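Local coordinates for protein dachshund (Homo sapiens, PDB 1L8R) that acts as a transcription factor in organogenesis, apparently regulating SIX proteins, and carries in this DACHbox-N domain a DNA-binding motif resembling the forkhead/winged helix, at residues K8-A18 with E26-F37. Numbering follows the deposited sequence.
Sequences KMVDLRGAKVA and ELICLPQAFDLF
Ala-18 and Cys-29 join the segments through their backbones, Cys-29 N donating to Ala-18 O over 3.0 Å where strand 15-18 crosses strand 26-29 at 101°; helix 30-37 then runs back along strand 15-18, nearly antiparallel at 157°. Gln-32, on the first helical turn, supplies a second link: its extended chain, with CG anti to the backbone N, brings OE1 to 2.8 Å from Ala-18 N in a nearly straight bond (172°), so that a side-chain amide occupies this strand N-H. Farther along the helix, Phe-37 meets the turn of the 8-18 hairpin. Arg-13 CD sits over the centre of one ring face, 3.9 Å from the Phe-37 centroid, and Leu-36 CB lies against the other; the guanidinium continues to a salt bridge with Glu-92. Leu-12 CG reaches Phe-37 CE2 at 3.9 Å, while Ala-15 CB approaches CZ obliquely. An alanine in place of Phe-37 would probably strip Arg-13 CD and Leu-12 of their aromatic partner and open a gap beneath the turn. Leu-12 CD2 packs on Ala-33 CB of the helix, while on the sheet side Ile-28 CG2 touches Val-10 CG2 (3.7 Å) and Val-17 CG2. Glu-26 OE1 makes a salt bridge, weak as a hydrogen bond, to Lys-8 NZ (3.5 Å), and OE2 pairs with Arg-88. Strands 8-12, 15-22 and 25-29 thus form an antiparallel meander leading into helix 30-37, within the DACHbox-N domain, whose DNA-binding motif resembles the forkhead/winged helix.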
ATOM      1  N   LYS A   8      -8.659  -8.274  -3.601  1.00 14.87           N
ATOM      2  CA  LYS A   8     -10.016  -7.831  -3.322  1.00 17.25           C
ATOM      3  C   LYS A   8      -9.964  -6.351  -2.986  1.00 17.41           C
ATOM      4  O   LYS A   8      -8.961  -5.850  -2.462  1.00 15.39           O
ATOM      5  CB  LYS A   8     -10.655  -8.633  -2.178  1.00 19.19           C
ATOM      6  CG  LYS A   8     -10.180  -8.297  -0.783  1.00 22.81           C
ATOM      7  CD  LYS A   8     -11.020  -9.052   0.248  1.00 27.42           C
ATOM      8  CE  LYS A   8     -10.610  -8.712   1.669  1.00 30.09           C
ATOM      9  NZ  LYS A   8     -11.425  -9.463   2.666  1.00 33.92           N
HETATM   10  N   MSE A   9     -11.034  -5.641  -3.319  1.00 17.74           N
HETATM   11  CA  MSE A   9     -11.093  -4.215  -3.044  1.00 20.79           C
HETATM   12  C   MSE A   9     -11.684  -4.037  -1.651  1.00 19.64           C
HETATM   13  O   MSE A   9     -12.655  -4.710  -1.287  1.00 19.66           O
HETATM   14  CB  MSE A   9     -11.961  -3.499  -4.086  1.00 23.11           C
HETATM   15  CG  MSE A   9     -11.567  -3.750  -5.546  1.00 26.02           C
HETATM   16 SE   MSE A   9      -9.740  -3.276  -5.988  1.00 33.48          SE
HETATM   17  CE  MSE A   9      -8.985  -5.048  -5.928  1.00 33.67           C
ATOM     18  N   VAL A  10     -11.084  -3.147  -0.872  1.00 17.50           N
ATOM     19  CA  VAL A  10     -11.529  -2.885   0.489  1.00 19.64           C
ATOM     20  C   VAL A  10     -11.613  -1.383   0.699  1.00 19.61           C
ATOM     21  O   VAL A  10     -11.042  -0.611  -0.068  1.00 18.11           O
ATOM     22  CB  VAL A  10     -10.556  -3.490   1.524  1.00 19.92           C
ATOM     23  CG1 VAL A  10     -10.474  -4.997   1.334  1.00 21.64           C
ATOM     24  CG2 VAL A  10      -9.181  -2.854   1.385  1.00 19.26           C
ATOM     25  N   ASP A  11     -12.319  -0.965   1.741  1.00 21.13           N
ATOM     26  CA  ASP A  11     -12.467   0.457   1.995  1.00 23.19           C
ATOM     27  C   ASP A  11     -11.316   1.019   2.810  1.00 22.19           C
ATOM     28  O   ASP A  11     -10.851   0.402   3.768  1.00 24.65           O
ATOM     29  CB  ASP A  11     -13.783   0.741   2.726  1.00 26.63           C
ATOM     30  CG  ASP A  11     -14.109   2.229   2.785  1.00 30.33           C
ATOM     31  OD1 ASP A  11     -14.556   2.783   1.755  1.00 32.95           O
ATOM     32  OD2 ASP A  11     -13.907   2.848   3.854  1.00 33.19           O
ATOM     33  N   LEU A  12     -10.849   2.190   2.402  1.00 20.97           N
ATOM     34  CA  LEU A  12      -9.783   2.883   3.101  1.00 21.55           C
ATOM     35  C   LEU A  12     -10.147   4.352   3.093  1.00 22.15           C
ATOM     36  O   LEU A  12     -10.106   5.005   2.049  1.00 23.29           O
ATOM     37  CB  LEU A  12      -8.430   2.683   2.411  1.00 20.48           C
ATOM     38  CG  LEU A  12      -7.270   3.387   3.128  1.00 21.13           C
ATOM     39  CD1 LEU A  12      -7.211   2.918   4.578  1.00 22.30           C
ATOM     40  CD2 LEU A  12      -5.954   3.089   2.423  1.00 19.81           C
ATOM     41  N   ARG A  13     -10.524   4.866   4.259  1.00 22.49           N
ATOM     42  CA  ARG A  13     -10.890   6.268   4.384  1.00 23.99           C
ATOM     43  C   ARG A  13     -11.922   6.675   3.326  1.00 23.67           C
ATOM     44  O   ARG A  13     -11.807   7.729   2.706  1.00 24.20           O
ATOM     45  CB  ARG A  13      -9.636   7.141   4.261  1.00 24.00           C
ATOM     46  CG  ARG A  13      -8.517   6.774   5.231  1.00 23.28           C
ATOM     47  CD  ARG A  13      -7.277   7.643   5.009  1.00 23.70           C
ATOM     48  NE  ARG A  13      -7.512   9.052   5.323  1.00 24.24           N
ATOM     49  CZ  ARG A  13      -7.502   9.564   6.551  1.00 24.08           C
ATOM     50  NH1 ARG A  13      -7.261   8.791   7.601  1.00 21.69           N
ATOM     51  NH2 ARG A  13      -7.735  10.857   6.732  1.00 25.04           N
ATOM     52  N   GLY A  14     -12.916   5.821   3.109  1.00 25.17           N
ATOM     53  CA  GLY A  14     -13.962   6.130   2.147  1.00 24.86           C
ATOM     54  C   GLY A  14     -13.669   5.803   0.696  1.00 25.26           C
ATOM     55  O   GLY A  14     -14.519   5.994  -0.173  1.00 26.64           O
ATOM     56  N   ALA A  15     -12.469   5.308   0.420  1.00 24.77           N
ATOM     57  CA  ALA A  15     -12.107   4.962  -0.944  1.00 24.44           C
ATOM     58  C   ALA A  15     -11.902   3.461  -1.067  1.00 24.32           C
ATOM     59  O   ALA A  15     -11.801   2.750  -0.064  1.00 25.54           O
ATOM     60  CB  ALA A  15     -10.838   5.698  -1.353  1.00 23.66           C
ATOM     61  N   LYS A  16     -11.865   2.985  -2.305  1.00 23.02           N
ATOM     62  CA  LYS A  16     -11.653   1.573  -2.580  1.00 22.22           C
ATOM     63  C   LYS A  16     -10.191   1.382  -2.968  1.00 19.73           C
ATOM     64  O   LYS A  16      -9.664   2.116  -3.804  1.00 20.20           O
ATOM     65  CB  LYS A  16     -12.559   1.116  -3.725  1.00 24.93           C
ATOM     66  CG  LYS A  16     -14.001   0.859  -3.312  1.00 31.19           C
ATOM     67  CD  LYS A  16     -14.123  -0.458  -2.562  1.00 33.44           C
ATOM     68  CE  LYS A  16     -15.534  -0.684  -2.034  1.00 36.49           C
ATOM     69  NZ  LYS A  16     -15.879   0.273  -0.947  1.00 38.73           N
ATOM     70  N   VAL A  17      -9.537   0.406  -2.347  1.00 16.69           N
ATOM     71  CA  VAL A  17      -8.141   0.112  -2.646  1.00 15.63           C
ATOM     72  C   VAL A  17      -7.938  -1.396  -2.743  1.00 15.39           C
ATOM     73  O   VAL A  17      -8.695  -2.182  -2.163  1.00 13.76           O
ATOM     74  CB  VAL A  17      -7.189   0.679  -1.565  1.00 14.63           C
ATOM     75  CG1 VAL A  17      -7.325   2.203  -1.496  1.00 15.80           C
ATOM     76  CG2 VAL A  17      -7.484   0.047  -0.214  1.00 14.26           C
ATOM     77  N   ALA A  18      -6.912  -1.789  -3.488  1.00 12.95           N
ATOM     78  CA  ALA A  18      -6.593  -3.196  -3.672  1.00 14.17           C
ATOM     79  C   ALA A  18      -5.913  -3.749  -2.429  1.00 14.10           C
ATOM     80  O   ALA A  18      -5.145  -3.057  -1.754  1.00 13.66           O
ATOM     81  CB  ALA A  18      -5.706  -3.371  -4.889  1.00 11.77           C
ATOM     82  N   GLU A  26      -4.613  -8.507   6.576  1.00 13.72           N
ATOM     83  CA  GLU A  26      -5.116  -7.839   5.392  1.00 13.84           C
ATOM     84  C   GLU A  26      -4.219  -6.639   5.106  1.00 12.73           C
ATOM     85  O   GLU A  26      -4.093  -5.734   5.931  1.00 14.48           O
ATOM     86  CB  GLU A  26      -6.555  -7.376   5.616  1.00 15.73           C
ATOM     87  CG  GLU A  26      -7.226  -6.839   4.374  1.00 21.18           C
ATOM     88  CD  GLU A  26      -8.700  -6.574   4.589  1.00 25.48           C
ATOM     89  OE1 GLU A  26      -9.459  -7.551   4.772  1.00 27.77           O
ATOM     90  OE2 GLU A  26      -9.095  -5.391   4.577  1.00 28.09           O
ATOM     91  N   LEU A  27      -3.604  -6.634   3.934  1.00 13.05           N
ATOM     92  CA  LEU A  27      -2.715  -5.545   3.564  1.00 11.87           C
ATOM     93  C   LEU A  27      -3.241  -4.832   2.336  1.00 14.33           C
ATOM     94  O   LEU A  27      -3.890  -5.441   1.488  1.00 15.44           O
ATOM     95  CB  LEU A  27      -1.324  -6.094   3.266  1.00 12.06           C
ATOM     96  CG  LEU A  27      -0.722  -7.022   4.315  1.00 13.88           C
ATOM     97  CD1 LEU A  27       0.624  -7.524   3.805  1.00 15.18           C
ATOM     98  CD2 LEU A  27      -0.565  -6.301   5.646  1.00 13.07           C
ATOM     99  N   ILE A  28      -2.977  -3.534   2.242  1.00 12.90           N
ATOM    100  CA  ILE A  28      -3.424  -2.798   1.079  1.00 13.41           C
ATOM    101  C   ILE A  28      -2.240  -2.261   0.286  1.00 13.49           C
ATOM    102  O   ILE A  28      -1.102  -2.187   0.784  1.00 10.90           O
ATOM    103  CB  ILE A  28      -4.411  -1.646   1.454  1.00 14.85           C
ATOM    104  CG1 ILE A  28      -3.753  -0.646   2.403  1.00 16.06           C
ATOM    105  CG2 ILE A  28      -5.652  -2.244   2.125  1.00 15.89           C
ATOM    106  CD1 ILE A  28      -3.657  -1.127   3.819  1.00 23.02           C
ATOM    107  N   CYS A  29      -2.517  -1.912  -0.962  1.00 11.98           N
ATOM    108  CA  CYS A  29      -1.507  -1.396  -1.875  1.00 12.89           C
ATOM    109  C   CYS A  29      -1.022  -0.017  -1.423  1.00 13.32           C
ATOM    110  O   CYS A  29      -1.766   0.961  -1.479  1.00 12.29           O
ATOM    111  CB  CYS A  29      -2.102  -1.332  -3.273  1.00 13.58           C
ATOM    112  SG  CYS A  29      -1.022  -0.608  -4.483  1.00 12.56           S
ATOM    113  N   LEU A  30       0.223   0.052  -0.967  1.00 13.19           N
ATOM    114  CA  LEU A  30       0.791   1.305  -0.474  1.00 13.30           C
ATOM    115  C   LEU A  30       0.827   2.458  -1.481  1.00 14.37           C
ATOM    116  O   LEU A  30       0.365   3.563  -1.173  1.00 13.79           O
ATOM    117  CB  LEU A  30       2.195   1.064   0.086  1.00 13.82           C
ATOM    118  CG  LEU A  30       2.940   2.301   0.609  1.00 11.47           C
ATOM    119  CD1 LEU A  30       2.100   3.006   1.665  1.00 13.83           C
ATOM    120  CD2 LEU A  30       4.286   1.873   1.180  1.00 12.60           C
ATOM    121  N   PRO A  31       1.372   2.231  -2.689  1.00 15.27           N
ATOM    122  CA  PRO A  31       1.415   3.320  -3.673  1.00 14.36           C
ATOM    123  C   PRO A  31       0.032   3.866  -3.999  1.00 16.15           C
ATOM    124  O   PRO A  31      -0.136   5.073  -4.206  1.00 15.60           O
ATOM    125  CB  PRO A  31       2.078   2.671  -4.885  1.00 16.65           C
ATOM    126  CG  PRO A  31       2.966   1.647  -4.272  1.00 19.56           C
ATOM    127  CD  PRO A  31       2.091   1.045  -3.196  1.00 14.73           C
ATOM    128  N   GLN A  32      -0.958   2.979  -4.048  1.00 14.43           N
ATOM    129  CA  GLN A  32      -2.324   3.391  -4.349  1.00 14.15           C
ATOM    130  C   GLN A  32      -2.872   4.263  -3.228  1.00 14.69           C
ATOM    131  O   GLN A  32      -3.454   5.318  -3.493  1.00 15.12           O
ATOM    132  CB  GLN A  32      -3.226   2.169  -4.548  1.00 13.62           C
ATOM    133  CG  GLN A  32      -4.684   2.507  -4.841  1.00 15.31           C
ATOM    134  CD  GLN A  32      -5.508   1.272  -5.153  1.00 14.61           C
ATOM    135  OE1 GLN A  32      -5.339   0.231  -4.520  1.00 18.41           O
ATOM    136  NE2 GLN A  32      -6.413   1.387  -6.118  1.00 16.41           N
ATOM    137  N   ALA A  33      -2.686   3.830  -1.983  1.00 14.02           N
ATOM    138  CA  ALA A  33      -3.159   4.597  -0.830  1.00 14.60           C
ATOM    139  C   ALA A  33      -2.443   5.942  -0.796  1.00 15.45           C
ATOM    140  O   ALA A  33      -3.034   6.966  -0.452  1.00 17.93           O
ATOM    141  CB  ALA A  33      -2.907   3.823   0.467  1.00 13.53           C
ATOM    142  N   PHE A  34      -1.161   5.929  -1.146  1.00 16.38           N
ATOM    143  CA  PHE A  34      -0.362   7.146  -1.186  1.00 18.56           C
ATOM    144  C   PHE A  34      -0.970   8.139  -2.180  1.00 19.72           C
ATOM    145  O   PHE A  34      -1.222   9.294  -1.832  1.00 19.49           O
ATOM    146  CB  PHE A  34       1.073   6.815  -1.604  1.00 20.09           C
ATOM    147  CG  PHE A  34       1.904   8.023  -1.944  1.00 21.56           C
ATOM    148  CD1 PHE A  34       2.393   8.853  -0.944  1.00 22.97           C
ATOM    149  CD2 PHE A  34       2.181   8.337  -3.270  1.00 24.03           C
ATOM    150  CE1 PHE A  34       3.151   9.982  -1.259  1.00 26.14           C
ATOM    151  CE2 PHE A  34       2.935   9.462  -3.594  1.00 24.39           C
ATOM    152  CZ  PHE A  34       3.420  10.285  -2.587  1.00 25.09           C
ATOM    153  N   ASP A  35      -1.225   7.687  -3.407  1.00 20.18           N
ATOM    154  CA  ASP A  35      -1.788   8.562  -4.437  1.00 21.42           C
ATOM    155  C   ASP A  35      -3.139   9.135  -4.043  1.00 21.27           C
ATOM    156  O   ASP A  35      -3.483  10.252  -4.431  1.00 23.74           O
ATOM    157  CB  ASP A  35      -1.965   7.823  -5.769  1.00 22.91           C
ATOM    158  CG  ASP A  35      -0.669   7.280  -6.315  1.00 23.90           C
ATOM    159  OD1 ASP A  35       0.391   7.905  -6.091  1.00 25.66           O
ATOM    160  OD2 ASP A  35      -0.721   6.230  -6.987  1.00 26.95           O
ATOM    161  N   LEU A  36      -3.905   8.365  -3.280  1.00 21.14           N
ATOM    162  CA  LEU A  36      -5.234   8.796  -2.863  1.00 21.71           C
ATOM    163  C   LEU A  36      -5.271   9.756  -1.686  1.00 23.12           C
ATOM    164  O   LEU A  36      -6.118  10.655  -1.645  1.00 23.11           O
ATOM    165  CB  LEU A  36      -6.098   7.580  -2.514  1.00 21.73           C
ATOM    166  CG  LEU A  36      -6.578   6.665  -3.642  1.00 21.16           C
ATOM    167  CD1 LEU A  36      -7.195   5.410  -3.043  1.00 22.11           C
ATOM    168  CD2 LEU A  36      -7.590   7.405  -4.513  1.00 23.53           C
ATOM    169  N   PHE A  37      -4.357   9.588  -0.735  1.00 23.01           N
ATOM    170  CA  PHE A  37      -4.389  10.422   0.460  1.00 22.75           C
ATOM    171  C   PHE A  37      -3.169  11.251   0.851  1.00 23.80           C
ATOM    172  O   PHE A  37      -3.285  12.148   1.688  1.00 24.54           O
ATOM    173  CB  PHE A  37      -4.791   9.542   1.643  1.00 23.88           C
ATOM    174  CG  PHE A  37      -6.062   8.779   1.419  1.00 25.15           C
ATOM    175  CD1 PHE A  37      -7.282   9.444   1.334  1.00 25.70           C
ATOM    176  CD2 PHE A  37      -6.040   7.396   1.270  1.00 24.48           C
ATOM    177  CE1 PHE A  37      -8.464   8.741   1.100  1.00 27.69           C
ATOM    178  CE2 PHE A  37      -7.215   6.684   1.034  1.00 26.70           C
ATOM    179  CZ  PHE A  37      -8.430   7.359   0.950  1.00 26.24           C
TER